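Local coordinates for diol-dehydratase (PDB 5I2A), which dehydrates 1,2-propanediol, acting as a B12-independent lyase of the glycyl radical enzyme family, at residues Glu336-Tyr341 and Tyr694-Asn699; Ala453-Met458 and Gln554-Ala559. All blocks are in the same frame, centred on the assembly; numbering follows the deposited sequence.

Contact 1 of 2, residues Glu336-Tyr341 and Tyr694-Asn699; sequences EGFAGY and YPVSAN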
loop_
_atom_site.group_PDB
_atom_site.type_symbol
_atom_site.label_atom_id
_atom_site.label_comp_id
_atom_site.label_asym_id
_atom_site.label_seq_id
_atom_site.Cartn_x
_atom_site.Cartn_y
_atom_site.Cartn_z
ATOM N N GLU A 336 -27.441 17.698 5.561
ATOM C CA GLU A 336 -28.649 18.030 4.830
ATOM C C GLU A 336 -29.052 16.931 3.863
ATOM O O GLU A 336 -30.217 16.824 3.506
ATOM C CB GLU A 336 -28.472 19.342 4.083
ATOM C CG GLU A 336 -28.321 20.505 5.031
ATOM C CD GLU A 336 -28.531 21.816 4.346
ATOM O OE1 GLU A 336 -28.146 21.929 3.163
ATOM O OE2 GLU A 336 -29.095 22.724 4.986
ATOM N N GLY A 337 -28.088 16.110 3.455
ATOM C CA GLY A 337 -28.384 14.994 2.574
ATOM C C GLY A 337 -28.686 13.700 3.309
ATOM O O GLY A 337 -29.129 12.731 2.698
ATOM N N PHE A 338 -28.424 13.683 4.615
ATOM C CA PHE A 338 -28.692 12.518 5.451
ATOM C C PHE A 338 -29.464 12.952 6.715
ATOM O O PHE A 338 -29.091 12.598 7.823
ATOM C CB PHE A 338 -27.390 11.809 5.875
ATOM C CG PHE A 338 -26.542 11.279 4.735
ATOM C CD1 PHE A 338 -26.808 10.049 4.165
ATOM C CD2 PHE A 338 -25.443 11.999 4.277
ATOM C CE1 PHE A 338 -25.996 9.539 3.138
ATOM C CE2 PHE A 338 -24.634 11.505 3.254
ATOM C CZ PHE A 338 -24.911 10.274 2.687
ATOM N N ALA A 339 -30.519 13.730 6.547
ATOM C CA ALA A 339 -31.109 14.444 7.688
ATOM C C ALA A 339 -32.002 13.531 8.522
ATOM O O ALA A 339 -32.660 12.660 7.980
ATOM C CB ALA A 339 -31.896 15.641 7.204
ATOM N N GLY A 340 -32.027 13.744 9.833
ATOM C CA GLY A 340 -32.924 12.995 10.705
ATOM C C GLY A 340 -32.204 12.014 11.618
ATOM O O GLY A 340 -32.826 11.150 12.205
ATOM N N TYR A 341 -30.887 12.155 11.723
ATOM C CA TYR A 341 -30.066 11.316 12.601
ATOM C C TYR A 341 -30.068 9.819 12.250
ATOM O O TYR A 341 -29.711 9.007 13.085
ATOM C CB TYR A 341 -30.510 11.462 14.061
ATOM C CG TYR A 341 -30.434 12.864 14.635
ATOM C CD1 TYR A 341 -29.216 13.452 14.918
ATOM C CD2 TYR A 341 -31.592 13.575 14.930
ATOM C CE1 TYR A 341 -29.139 14.723 15.465
ATOM C CE2 TYR A 341 -31.533 14.846 15.490
ATOM C CZ TYR A 341 -30.304 15.414 15.758
ATOM O OH TYR A 341 -30.240 16.667 16.298
ATOM N N TYR A 694 -31.816 6.790 -6.032
ATOM C CA TYR A 694 -32.488 7.130 -4.793
ATOM C C TYR A 694 -31.861 8.389 -4.209
ATOM O O TYR A 694 -30.735 8.733 -4.551
ATOM C CB TYR A 694 -32.430 5.972 -3.799
ATOM C CG TYR A 694 -31.066 5.593 -3.238
ATOM C CD1 TYR A 694 -30.512 6.298 -2.173
ATOM C CD2 TYR A 694 -30.377 4.470 -3.711
ATOM C CE1 TYR A 694 -29.311 5.926 -1.623
ATOM C CE2 TYR A 694 -29.152 4.078 -3.147
ATOM C CZ TYR A 694 -28.625 4.817 -2.111
ATOM O OH TYR A 694 -27.430 4.467 -1.530
ATOM N N PRO A 695 -32.609 9.099 -3.362
ATOM C CA PRO A 695 -32.144 10.439 -2.982
ATOM C C PRO A 695 -31.699 10.650 -1.537
ATOM O O PRO A 695 -31.094 11.688 -1.277
ATOM C CB PRO A 695 -33.378 11.291 -3.246
ATOM C CG PRO A 695 -34.494 10.390 -2.770
ATOM C CD PRO A 695 -34.067 8.966 -3.177
ATOM N N VAL A 696 -31.987 9.716 -0.633
ATOM C CA VAL A 696 -31.879 9.972 0.806
ATOM C C VAL A 696 -32.613 11.300 1.055
ATOM O O VAL A 696 -33.741 11.433 0.603
ATOM C CB VAL A 696 -30.430 9.988 1.312
ATOM C CG1 VAL A 696 -30.408 9.719 2.829
ATOM C CG2 VAL A 696 -29.618 8.900 0.602
ATOM N N SER A 697 -32.008 12.294 1.707
ATOM C CA SER A 697 -32.696 13.585 1.789
ATOM C C SER A 697 -31.997 14.638 0.919
ATOM O O SER A 697 -32.280 15.832 1.022
ATOM C CB SER A 697 -32.798 14.076 3.246
ATOM O OG SER A 697 -31.545 14.465 3.789
ATOM N N ALA A 698 -31.117 14.178 0.038
ATOM C CA ALA A 698 -30.204 15.063 -0.687
ATOM C C ALA A 698 -30.808 15.732 -1.909
ATOM O O ALA A 698 -30.155 16.569 -2.543
ATOM C CB ALA A 698 -28.947 14.291 -1.096
ATOM N N ASN A 699 -32.047 15.378 -2.250
ATOM C CA ASN A 699 -32.703 16.019 -3.375
ATOM C C ASN A 699 -32.995 17.487 -3.041
ATOM O O ASN A 699 -33.069 18.314 -3.928
ATOM C CB ASN A 699 -33.986 15.293 -3.765
ATOM C CG ASN A 699 -35.016 15.300 -2.646
ATOM O OD1 ASN A 699 -34.733 14.890 -1.530
ATOM N ND2 ASN A 699 -36.200 15.801 -2.940
#
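Gly337 and Ala698 bring their CA atoms to within 3.7 Å where two loops meet, the second of them folded as a type II' beta turn from Pro695 to Ala698. Ser697 N at this turn donates to Gly337 O over 3.1 Å. The side chain of the same residue does more. A chi1 of 70° sets OG between the two backbone branches of Ser697 and facing the other loop. There OG gives its proton to Glu336 O over 2.7 Å, approaching from above the carbonyl plane. It also accepts Ala339 N-H along a nearly straight bond, 167° at the hydrogen. One hydroxyl thus bridges two peptide groups of a buried loop. Replacing Ser697 by an alanine would probably leave Glu336 O and Ala339 N without this shared partner and the loop less firmly pinned. Val696 adds an apolar contact, its CG1 lying 3.9 Å from Phe338 CD1, while Phe338 also meets His283 edge-to-face. Ala339 O accepts a hydrogen bond from Tyr818 OH, so this serine-bridged pair of loops adjoins the glycyl radical loop, whose radical is predicted at Gly817.

Contact 2 of 2, residues Ala453-Met458 and Gln554-Ala559; sequences AAFFNM and QGFGIA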
loop_
_atom_site.group_PDB
_atom_site.type_symbol
_atom_site.label_atom_id
_atom_site.label_comp_id
_atom_site.label_asym_id
_atom_site.label_seq_id
_atom_site.Cartn_x
_atom_site.Cartn_y
_atom_site.Cartn_z
ATOM N N ALA A 453 -22.098 5.531 -2.722
ATOM C CA ALA A 453 -20.762 6.072 -2.968
ATOM C C ALA A 453 -20.754 7.549 -3.344
ATOM O O ALA A 453 -19.743 8.220 -3.152
ATOM C CB ALA A 453 -20.060 5.254 -4.064
ATOM N N ALA A 454 -21.866 8.040 -3.888
ATOM C CA ALA A 454 -21.973 9.437 -4.318
ATOM C C ALA A 454 -23.395 9.796 -4.694
ATOM O O ALA A 454 -24.236 8.928 -4.963
ATOM C CB ALA A 454 -21.028 9.742 -5.528
ATOM N N PHE A 455 -23.641 11.099 -4.704
ATOM C CA PHE A 455 -24.881 11.668 -5.193
ATOM C C PHE A 455 -24.572 12.416 -6.493
ATOM O O PHE A 455 -23.732 13.322 -6.501
ATOM C CB PHE A 455 -25.477 12.628 -4.161
ATOM C CG PHE A 455 -25.866 11.984 -2.846
ATOM C CD1 PHE A 455 -26.335 10.686 -2.792
ATOM C CD2 PHE A 455 -25.791 12.714 -1.663
ATOM C CE1 PHE A 455 -26.720 10.109 -1.582
ATOM C CE2 PHE A 455 -26.165 12.145 -0.442
ATOM C CZ PHE A 455 -26.629 10.842 -0.404
ATOM N N PHE A 456 -25.252 12.052 -7.574
ATOM C CA PHE A 456 -25.030 12.666 -8.877
ATOM C C PHE A 456 -26.281 13.409 -9.332
ATOM O O PHE A 456 -27.359 12.817 -9.432
ATOM C CB PHE A 456 -24.647 11.602 -9.916
ATOM C CG PHE A 456 -24.285 12.156 -11.279
ATOM C CD1 PHE A 456 -25.273 12.464 -12.213
ATOM C CD2 PHE A 456 -22.954 12.334 -11.637
ATOM C CE1 PHE A 456 -24.932 12.943 -13.484
ATOM C CE2 PHE A 456 -22.601 12.820 -12.907
ATOM C CZ PHE A 456 -23.594 13.123 -13.828
ATOM N N ASN A 457 -26.120 14.693 -9.637
ATOM C CA ASN A 457 -27.244 15.530 -10.055
ATOM C C ASN A 457 -27.412 15.482 -11.576
ATOM O O ASN A 457 -26.660 16.126 -12.299
ATOM C CB ASN A 457 -27.025 16.978 -9.576
ATOM C CG ASN A 457 -28.250 17.866 -9.791
ATOM O OD1 ASN A 457 -29.088 17.593 -10.649
ATOM N ND2 ASN A 457 -28.357 18.930 -8.993
ATOM N N MET A 458 -28.399 14.734 -12.053
ATOM C CA MET A 458 -28.593 14.576 -13.494
ATOM C C MET A 458 -29.091 15.867 -14.149
ATOM O O MET A 458 -29.033 15.990 -15.363
ATOM C CB MET A 458 -29.568 13.423 -13.806
ATOM C CG MET A 458 -29.146 12.059 -13.224
ATOM S SD MET A 458 -30.405 10.777 -13.431
ATOM C CE MET A 458 -30.670 10.882 -15.186
ATOM N N GLN A 554 -25.583 7.313 -6.939
ATOM C CA GLN A 554 -27.004 7.578 -7.174
ATOM C C GLN A 554 -27.305 8.742 -8.127
ATOM O O GLN A 554 -26.751 9.835 -7.978
ATOM C CB GLN A 554 -27.696 7.852 -5.843
ATOM C CG GLN A 554 -28.056 6.611 -5.058
ATOM C CD GLN A 554 -26.951 5.564 -5.075
ATOM O OE1 GLN A 554 -26.966 4.659 -5.902
ATOM N NE2 GLN A 554 -25.996 5.685 -4.164
ATOM N N GLY A 555 -28.203 8.500 -9.077
ATOM C CA GLY A 555 -28.659 9.520 -10.004
ATOM C C GLY A 555 -29.910 10.249 -9.521
ATOM O O GLY A 555 -30.909 9.628 -9.150
ATOM N N PHE A 556 -29.846 11.577 -9.522
ATOM C CA PHE A 556 -30.937 12.415 -9.043
ATOM C C PHE A 556 -31.652 13.127 -10.174
ATOM O O PHE A 556 -31.011 13.681 -11.054
ATOM C CB PHE A 556 -30.412 13.479 -8.075
ATOM C CG PHE A 556 -30.054 12.965 -6.700
ATOM C CD1 PHE A 556 -28.996 12.095 -6.517
ATOM C CD2 PHE A 556 -30.755 13.409 -5.578
ATOM C CE1 PHE A 556 -28.653 11.650 -5.246
ATOM C CE2 PHE A 556 -30.414 12.980 -4.301
ATOM C CZ PHE A 556 -29.366 12.094 -4.139
ATOM N N GLY A 557 -32.975 13.152 -10.128
ATOM C CA GLY A 557 -33.734 14.064 -10.954
ATOM C C GLY A 557 -34.322 13.522 -12.240
ATOM O O GLY A 557 -34.611 14.297 -13.158
ATOM N N ILE A 558 -34.516 12.212 -12.316
ATOM C CA ILE A 558 -35.070 11.607 -13.533
ATOM C C ILE A 558 -36.377 12.282 -14.012
ATOM O O ILE A 558 -36.516 12.580 -15.201
ATOM C CB ILE A 558 -35.323 10.106 -13.342
ATOM C CG1 ILE A 558 -34.015 9.340 -13.507
ATOM C CG2 ILE A 558 -36.296 9.593 -14.375
ATOM C CD1 ILE A 558 -34.173 7.839 -13.410
ATOM N N ALA A 559 -37.323 12.528 -13.104
ATOM C CA ALA A 559 -38.577 13.192 -13.495
ATOM C C ALA A 559 -38.307 14.580 -14.080
ATOM O O ALA A 559 -38.871 14.949 -15.113
ATOM C CB ALA A 559 -39.556 13.300 -12.295
#
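Phe556 turns the CE1-CZ edge of its ring onto the face of Phe455 in an offset edge-to-face stack, with centroids 5.2 Å apart and planes at 70°. The two rings share one face of a parallel strand pair, 454-457 beside 554-556, in a mixed sheet consistent with one half of the alpha/beta barrel of glycyl radical enzymes. They come from diagonal positions, since Phe455 pairs with Gln554 and Asn457 with Phe556. Phe556 places CG anti to its carbonyl carbon (chi1 -75°), on the side of its own backbone N, and its CE1 rests 3.5 Å from Phe455 CB.

Beneath the stack, the parallel hydrogen bonding is regular. Ala454 O accepts from Gln554 N, and Gln554 O receives Phe456 N over 2.7 Å; the pattern continues from Phe556 N to Phe456 O and ends with Met458 N on Phe556 O. The opposite face carries Phe456, which meets Tyr674 and packs on Met507 of helix 489-521. Its neighbour across the strands is Gly555, and the lack of a side chain there leaves room for the thioether of Met458.

Gln554 and Asn457 add polar groups to the face that carries the two rings. Gln554 OE1 bonds to Asn751 ND2, while its NE2 binds Asp452 OD1 and Gly552 O; both ends of this buried amide are therefore satisfied. Asn457 reaches Thr706 through ND2, while its OD1 caps Cys459 N as the chain turns into helix 459-467. The other strand also leads into a helix, with Gly557 at the N-cap. The Met458 side chain passes beside Phe556 O, with CB 3.1 Å from it, and runs alongside Ile558, SD 3.9 Å from Ile558 CG1.

How the contacts relate
The four segments illustrate how distant parts of a chain converge on one core: 336-341 comes first, then both segments of contact 2, and 694-699 last, so contact 1 brackets contact 2 in sequence. Their buried centres lie 12 Å apart. Segment 694-699 follows strand 688-689, which pairs with 548-556 in the sheet of contact 2, whereas 336-341 leads to strand 346-350 of the other sheet. The contacts join on the sheet face carrying Phe455 and Phe556, where Pro695 CA lies 3.3 Å from Phe556 CE2 and Phe338 meets the Phe455 ring. Contact 1 also touches Tyr818, beside the predicted radical site Gly817, and so brings this sheet face close to that region.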